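Local structure of isoflavone reductase (Medicago sativa, 2GAS) at residues 12-17 and 189-194; 17-22 and 27-32; 195-200 and 214-219. The protein catalyses the NADPH-dependent reduction of isoflavones to chiral isoflavanones, a late step in the biosynthesis of the alfalfa phytoalexin medicarpin. All coordinates share one frame; numbering follows the deposited sequence.

Interaction 1: 12-17 and 189-194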
# COMPACT_ATOMS: atom_id res chain seq x y z
N GLY A 12 4.43 3.90 -10.67
CA GLY A 12 4.18 2.55 -10.18
C GLY A 12 2.69 2.25 -10.07
O GLY A 12 1.86 3.15 -10.21
N ALA A 13 2.35 0.99 -9.81
CA ALA A 13 0.95 0.58 -9.69
C ALA A 13 0.24 1.37 -8.60
O ALA A 13 -0.92 1.75 -8.75
CB ALA A 13 0.87 -0.91 -9.39
N ILE A 14 0.94 1.64 -7.51
CA ILE A 14 0.37 2.37 -6.40
C ILE A 14 0.52 3.88 -6.56
O ILE A 14 -0.42 4.64 -6.35
CB ILE A 14 1.03 1.94 -5.07
CG1 ILE A 14 0.86 0.44 -4.87
CG2 ILE A 14 0.45 2.72 -3.90
CD1 ILE A 14 -0.57 -0.05 -5.02
N GLY A 15 1.72 4.30 -6.94
CA GLY A 15 2.01 5.71 -7.11
C GLY A 15 1.09 6.49 -8.04
O GLY A 15 0.76 7.63 -7.75
N ARG A 16 0.69 5.88 -9.15
CA ARG A 16 -0.17 6.59 -10.10
C ARG A 16 -1.47 7.06 -9.46
O ARG A 16 -1.97 8.14 -9.78
CB ARG A 16 -0.47 5.71 -11.32
CG ARG A 16 -1.33 4.49 -11.04
CD ARG A 16 -1.34 3.53 -12.23
NE ARG A 16 -0.03 2.94 -12.45
CZ ARG A 16 0.24 2.06 -13.42
NH1 ARG A 16 -0.72 1.68 -14.25
NH2 ARG A 16 1.46 1.56 -13.54
N HIS A 17 -2.03 6.26 -8.56
CA HIS A 17 -3.29 6.64 -7.92
C HIS A 17 -3.10 7.75 -6.91
O HIS A 17 -4.03 8.51 -6.62
CB HIS A 17 -3.93 5.40 -7.29
CG HIS A 17 -4.36 4.39 -8.31
ND1 HIS A 17 -5.44 4.61 -9.15
CD2 HIS A 17 -3.81 3.22 -8.70
CE1 HIS A 17 -5.53 3.61 -10.01
NE2 HIS A 17 -4.55 2.75 -9.75
N VAL A 189 -8.98 -2.79 0.13
CA VAL A 189 -9.17 -1.45 -0.41
C VAL A 189 -8.60 -1.39 -1.82
O VAL A 189 -7.56 -1.99 -2.10
CB VAL A 189 -8.48 -0.39 0.51
CG1 VAL A 189 -6.99 -0.67 0.60
CG2 VAL A 189 -8.73 1.01 -0.01
N THR A 190 -9.26 -0.67 -2.72
CA THR A 190 -8.75 -0.57 -4.08
C THR A 190 -7.55 0.37 -4.13
O THR A 190 -7.39 1.22 -3.25
CB THR A 190 -9.82 -0.03 -5.07
OG1 THR A 190 -10.11 1.34 -4.77
CG2 THR A 190 -11.10 -0.84 -4.96
N GLU A 191 -6.72 0.22 -5.15
CA GLU A 191 -5.55 1.08 -5.29
C GLU A 191 -5.99 2.53 -5.44
O GLU A 191 -5.38 3.43 -4.86
CB GLU A 191 -4.71 0.67 -6.51
CG GLU A 191 -4.06 -0.72 -6.43
CD GLU A 191 -5.07 -1.85 -6.53
OE1 GLU A 191 -6.00 -1.73 -7.35
OE2 GLU A 191 -4.92 -2.85 -5.81
N ALA A 192 -7.05 2.76 -6.21
CA ALA A 192 -7.55 4.11 -6.41
C ALA A 192 -7.91 4.75 -5.07
O ALA A 192 -7.55 5.90 -4.80
CB ALA A 192 -8.77 4.09 -7.33
N ASP A 193 -8.61 4.00 -4.23
CA ASP A 193 -9.02 4.51 -2.92
C ASP A 193 -7.83 4.74 -2.00
O ASP A 193 -7.85 5.66 -1.18
CB ASP A 193 -10.03 3.55 -2.27
CG ASP A 193 -11.41 3.65 -2.90
OD1 ASP A 193 -12.26 2.80 -2.58
OD2 ASP A 193 -11.65 4.59 -3.70
N VAL A 194 -6.79 3.93 -2.12
CA VAL A 194 -5.61 4.15 -1.30
C VAL A 194 -5.04 5.51 -1.69
O VAL A 194 -4.56 6.26 -0.84
CB VAL A 194 -4.57 3.04 -1.50
CG1 VAL A 194 -3.24 3.43 -0.84
CG2 VAL A 194 -5.09 1.75 -0.87
O HOH W 1 -2.46 3.60 -4.49
O HOH W 2 -6.79 7.83 -6.62

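Interaction 2: 17-22 and 27-32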
# COMPACT_ATOMS: atom_id res chain seq x y z
N HIS A 17 -2.03 6.26 -8.56
CA HIS A 17 -3.29 6.64 -7.92
C HIS A 17 -3.10 7.75 -6.91
O HIS A 17 -4.03 8.51 -6.62
CB HIS A 17 -3.93 5.40 -7.29
CG HIS A 17 -4.36 4.39 -8.31
ND1 HIS A 17 -5.44 4.61 -9.15
CD2 HIS A 17 -3.81 3.22 -8.70
CE1 HIS A 17 -5.53 3.61 -10.01
NE2 HIS A 17 -4.55 2.75 -9.75
N ILE A 18 -1.90 7.85 -6.35
CA ILE A 18 -1.58 8.91 -5.41
C ILE A 18 -1.45 10.20 -6.21
O ILE A 18 -1.93 11.26 -5.79
CB ILE A 18 -0.26 8.60 -4.67
CG1 ILE A 18 -0.43 7.31 -3.86
CG2 ILE A 18 0.10 9.75 -3.74
CD1 ILE A 18 -1.45 7.41 -2.77
N VAL A 19 -0.80 10.12 -7.37
CA VAL A 19 -0.65 11.29 -8.23
C VAL A 19 -2.04 11.79 -8.64
O VAL A 19 -2.35 12.97 -8.50
CB VAL A 19 0.16 10.98 -9.51
CG1 VAL A 19 0.10 12.16 -10.47
CG2 VAL A 19 1.61 10.65 -9.15
N TRP A 20 -2.88 10.88 -9.11
CA TRP A 20 -4.22 11.29 -9.53
C TRP A 20 -5.07 11.85 -8.38
O TRP A 20 -5.83 12.80 -8.57
CB TRP A 20 -4.96 10.12 -10.21
CG TRP A 20 -4.39 9.78 -11.57
CD1 TRP A 20 -3.94 10.67 -12.51
CD2 TRP A 20 -4.24 8.48 -12.14
NE1 TRP A 20 -3.52 10.00 -13.63
CE2 TRP A 20 -3.70 8.66 -13.44
CE3 TRP A 20 -4.51 7.18 -11.69
CZ2 TRP A 20 -3.42 7.58 -14.29
CZ3 TRP A 20 -4.24 6.11 -12.54
CH2 TRP A 20 -3.70 6.31 -13.82
N ALA A 21 -4.94 11.27 -7.19
CA ALA A 21 -5.72 11.76 -6.06
C ALA A 21 -5.24 13.15 -5.65
O ALA A 21 -6.03 13.99 -5.21
CB ALA A 21 -5.61 10.79 -4.87
N SER A 22 -3.94 13.40 -5.80
CA SER A 22 -3.39 14.69 -5.44
C SER A 22 -3.96 15.75 -6.39
O SER A 22 -4.37 16.82 -5.95
CB SER A 22 -1.86 14.66 -5.52
OG SER A 22 -1.30 15.88 -5.08
N ASN A 27 -4.25 19.76 -5.01
CA ASN A 27 -2.92 20.09 -4.53
C ASN A 27 -1.93 20.31 -5.66
O ASN A 27 -2.03 19.67 -6.71
CB ASN A 27 -2.32 18.97 -3.68
CG ASN A 27 -3.01 18.79 -2.37
OD1 ASN A 27 -4.10 18.22 -2.31
ND2 ASN A 27 -2.39 19.26 -1.30
N PRO A 28 -0.97 21.23 -5.47
CA PRO A 28 0.02 21.42 -6.53
C PRO A 28 0.72 20.07 -6.47
O PRO A 28 1.19 19.66 -5.40
CB PRO A 28 0.89 22.55 -5.98
CG PRO A 28 -0.08 23.36 -5.19
CD PRO A 28 -0.89 22.31 -4.46
N THR A 29 0.78 19.36 -7.59
CA THR A 29 1.35 18.02 -7.61
C THR A 29 2.64 17.91 -8.41
O THR A 29 2.71 18.37 -9.55
CB THR A 29 0.29 17.04 -8.15
OG1 THR A 29 -0.92 17.23 -7.40
CG2 THR A 29 0.74 15.61 -8.00
N TYR A 30 3.64 17.28 -7.81
CA TYR A 30 4.95 17.09 -8.42
C TYR A 30 5.31 15.61 -8.47
O TYR A 30 4.95 14.85 -7.57
CB TYR A 30 6.02 17.83 -7.61
CG TYR A 30 5.81 19.32 -7.47
CD1 TYR A 30 4.74 19.83 -6.73
CD2 TYR A 30 6.67 20.22 -8.09
CE1 TYR A 30 4.54 21.21 -6.61
CE2 TYR A 30 6.48 21.59 -7.97
CZ TYR A 30 5.42 22.08 -7.24
OH TYR A 30 5.23 23.44 -7.14
N ALA A 31 6.01 15.20 -9.53
CA ALA A 31 6.42 13.80 -9.67
C ALA A 31 7.91 13.75 -10.00
O ALA A 31 8.37 14.45 -10.90
CB ALA A 31 5.62 13.11 -10.76
N LEU A 32 8.67 12.95 -9.27
CA LEU A 32 10.10 12.82 -9.53
C LEU A 32 10.30 11.79 -10.63
O LEU A 32 9.91 10.63 -10.49
CB LEU A 32 10.85 12.37 -8.27
CG LEU A 32 12.38 12.44 -8.36
CD1 LEU A 32 12.83 13.90 -8.31
CD2 LEU A 32 12.99 11.66 -7.21

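Interaction 3: 195-200 and 214-219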
# COMPACT_ATOMS: atom_id res chain seq x y z
N GLY A 195 -5.11 5.84 -2.98
CA GLY A 195 -4.62 7.14 -3.41
C GLY A 195 -5.42 8.24 -2.72
O GLY A 195 -4.87 9.19 -2.16
N THR A 196 -6.73 8.10 -2.74
CA THR A 196 -7.59 9.09 -2.12
C THR A 196 -7.32 9.28 -0.63
O THR A 196 -7.19 10.41 -0.16
CB THR A 196 -9.06 8.73 -2.36
OG1 THR A 196 -9.29 8.65 -3.77
CG2 THR A 196 -9.98 9.78 -1.75
N PHE A 197 -7.24 8.18 0.11
CA PHE A 197 -6.98 8.27 1.54
C PHE A 197 -5.59 8.78 1.87
O PHE A 197 -5.38 9.44 2.89
CB PHE A 197 -7.20 6.90 2.21
CG PHE A 197 -8.64 6.55 2.40
CD1 PHE A 197 -9.25 5.56 1.64
CD2 PHE A 197 -9.41 7.24 3.35
CE1 PHE A 197 -10.59 5.25 1.82
CE2 PHE A 197 -10.75 6.93 3.53
CZ PHE A 197 -11.34 5.94 2.77
N THR A 198 -4.62 8.48 1.01
CA THR A 198 -3.26 8.94 1.26
C THR A 198 -3.21 10.46 1.18
O THR A 198 -2.57 11.12 2.00
CB THR A 198 -2.27 8.35 0.23
OG1 THR A 198 -2.26 6.93 0.36
CG2 THR A 198 -0.87 8.88 0.46
N ILE A 199 -3.90 11.03 0.19
CA ILE A 199 -3.92 12.47 0.03
C ILE A 199 -4.76 13.12 1.13
O ILE A 199 -4.43 14.20 1.61
CB ILE A 199 -4.42 12.87 -1.39
CG1 ILE A 199 -3.37 12.50 -2.44
CG2 ILE A 199 -4.67 14.38 -1.45
CD1 ILE A 199 -3.01 11.05 -2.49
N ARG A 200 -5.84 12.46 1.54
CA ARG A 200 -6.66 13.00 2.63
C ARG A 200 -5.77 13.12 3.86
O ARG A 200 -5.80 14.12 4.58
CB ARG A 200 -7.84 12.08 2.94
CG ARG A 200 -9.05 12.28 2.05
CD ARG A 200 -9.70 13.64 2.31
NE ARG A 200 -10.97 13.52 3.01
CZ ARG A 200 -11.23 14.09 4.18
NH1 ARG A 200 -10.30 14.82 4.78
NH2 ARG A 200 -12.42 13.94 4.75
N ILE A 214 -6.30 1.87 7.31
CA ILE A 214 -7.47 1.74 6.46
C ILE A 214 -8.13 0.38 6.70
O ILE A 214 -7.64 -0.65 6.27
CB ILE A 214 -7.09 1.83 4.96
CG1 ILE A 214 -6.21 3.05 4.70
CG2 ILE A 214 -8.37 1.89 4.11
CD1 ILE A 214 -6.89 4.37 4.88
N ARG A 215 -9.24 0.39 7.44
CA ARG A 215 -10.02 -0.81 7.71
C ARG A 215 -11.45 -0.33 7.46
O ARG A 215 -12.12 0.14 8.37
CB ARG A 215 -9.89 -1.28 9.16
CG ARG A 215 -8.69 -2.19 9.46
CD ARG A 215 -7.55 -1.44 10.12
NE ARG A 215 -7.90 -0.84 11.41
CZ ARG A 215 -7.79 -1.44 12.59
NH1 ARG A 215 -7.33 -2.69 12.68
NH2 ARG A 215 -8.09 -0.78 13.70
N LEU A 216 -11.89 -0.42 6.21
CA LEU A 216 -13.23 0.04 5.82
C LEU A 216 -14.31 -0.99 6.17
O LEU A 216 -14.24 -2.14 5.77
CB LEU A 216 -13.22 0.36 4.32
CG LEU A 216 -12.07 1.29 3.90
CD1 LEU A 216 -11.94 1.30 2.39
CD2 LEU A 216 -12.30 2.69 4.44
N PRO A 217 -15.33 -0.56 6.93
CA PRO A 217 -16.44 -1.42 7.37
C PRO A 217 -16.96 -2.49 6.42
O PRO A 217 -16.96 -3.67 6.76
CB PRO A 217 -17.51 -0.40 7.77
CG PRO A 217 -16.68 0.69 8.36
CD PRO A 217 -15.57 0.84 7.34
N LYS A 218 -17.40 -2.09 5.23
CA LYS A 218 -17.94 -3.06 4.28
C LYS A 218 -16.88 -3.93 3.61
O LYS A 218 -17.22 -4.88 2.90
CB LYS A 218 -18.78 -2.35 3.22
CG LYS A 218 -20.10 -1.82 3.77
CD LYS A 218 -20.92 -1.11 2.69
CE LYS A 218 -20.25 0.17 2.24
NZ LYS A 218 -21.07 0.90 1.22
N ASN A 219 -15.61 -3.60 3.84
CA ASN A 219 -14.50 -4.35 3.25
C ASN A 219 -13.69 -5.08 4.31
O ASN A 219 -12.61 -5.60 4.01
CB ASN A 219 -13.58 -3.40 2.47
CG ASN A 219 -14.25 -2.81 1.24
OD1 ASN A 219 -15.42 -3.09 0.97
ND2 ASN A 219 -13.51 -1.99 0.50

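Interaction 1: 12-17 and 189-194
The imidazole of His17 lies against the first turn of helix 191-202, one face over the peptide that links Glu191 to Ala192. The Glu191 C and Ala192 N atoms both sit 3.7 Å above the ring plane, displaced toward its rim. ND1 comes down beside Ala192 CA, while across the ring from ND1, CD2 meets Glu191 CB at 3.5 Å. This position follows from a first torsion that sets CG anti to the carbonyl carbon (chi1 -66°); Arg16 CG lies over the opposite face, also toward the rim, so the imidazole has a peptide on one face and a methylene on the other. Glu191 CG meets Ile14 CD1 at 3.8 Å, and beyond it a bend at the second torsion (chi2 71°) carries the carboxylate off to Gly157, where OE2 accepts a hydrogen bond from the backbone N.

Two waters fill in the polar side of the contact. One donates to Ile14 O and Glu191 O, the other to His17 O and Ala192 O, and carbonyls of the two segments are thereby bridged in pairs. Each segment is also braced internally: Arg16 folds back so that NE reaches Gly12 O at 2.9 Å from above the carbonyl plane, and Thr190 caps helix 191-202 by accepting from Asp193 N through OG1.

Residues 12-15 belong to the inferred NADP(+) site, and with the residues just before them they form the glycine-rich turn between the first strand and first helix of a Rossmann fold, here backed by the start of helix 191-202, far along the chain.

Interaction 2: 17-22 and 27-32
Near the end of helix 15-25 the backbone of Ser22 meets that of Asn27, their CA atoms 5.5 Å apart, and Asn27 N donates to Ser22 O at 3.1 Å with an N-H...O angle of 140°, before the chain runs on into strand 29-33.

A chain of hydroxyls completes the junction. Ser22 OG donates to Thr29 OG1 at 2.7 Å, and Thr29 OG1 in turn donates to Asn27 O at 2.8 Å, approaching that carbonyl from above its plane. The threonine hydroxyl is therefore held by two partners, once as acceptor and once as donor, which should restrict its rotation. Ser22 reaches it because OG stands anti to the backbone N (chi1 -176°), which swings the hydroxyl off the helix toward the strand. The CB of Thr29 is directed at the helix, and its CG2 methyl lies alongside the serine, 3.7 Å from Ser22 CB, so a small apolar contact flanks the polar one. CG2 also faces CG1 of Val19, one helical turn earlier, at the looser distance of 4.3 Å. Asn27 adds its CB methylene, which rests against Ser22 OG at 3.5 Å; its amide turns to other partners, ND2 donating to Asn203 OD1 and to Asn3 O.

This buried contact joins the helix and second strand of the beta-alpha-beta unit 5-8, 15-25, 29-33. Strand 29-33 lies between strands 5-8 and 58-61 in the parallel sheet, Tyr30 pairing with Ile5 and Ile7 on one side and Thr29 with Ile58 on the other. Helix 15-25 is itself covered by helix 191-202, whose Thr198 touches Ile18.

Interaction 3: 195-200 and 214-219
Phe197 meets Ile214 at the root of its side chain and Leu216 at the far end of its ring, so the two aliphatic residues share the length of one aromatic. Ile214 CD1 sits 3.7 Å from Phe197 CB and equally close to CG, at the junction of ring and methylene, whereas Leu216 CD2 is 3.8 Å from CZ and 4.0 Å from CE1. Both methyls come at the ring on a slant, and the long axes of the side chains run obliquely to one another. The phenylalanine reaches out from its helix with CG anti to the carbonyl carbon (chi1 -77°), directing the ring toward the loop. In Ile214 it is the longer branch that makes the contact, CG1 turned anti to the carbonyl carbon (chi1 -49°) with CD1 at its end. Nothing polar joins the two segments: three buried side chains meet through apolar groups alone.

An alanine in place of Phe197 would remove the ring and is likely to leave Leu216 CD2 without its partner on the helix and a gap beside Ile214 CD1.

The contact ties the middle of helix 191-202 to the loop between strands 210-213 and 220-222. Ala287 of helix 287-290 touches both Phe197 and Ile214, Val294 also packs on Phe197, and Leu216 continues onto Val189 of strand 185-189. Thr198, next along the same helix, packs on Phe113.

Helix 191-202 and helix 15-25 connect the three contacts. Interaction 2 is nested along the chain within the loop that interaction 1 closes, and interaction 3 follows both. Interactions 1 and 2 share His17 and helix 15-25, with centres 12 Å apart; interactions 1 and 3 share helix 191-202, with centres 11 Å apart and Val189 packing on Ile214. Interactions 2 and 3 lie about 17 Å apart between centres, yet meet where Ile18 packs on Thr198. Together they run from the parallel Rossmann sheet, through the helix that follows the inferred NADP(+)-binding turn, to helix 191-202 and the loop after strand 210-213, linking the cofactor-binding region to a later part of the chain.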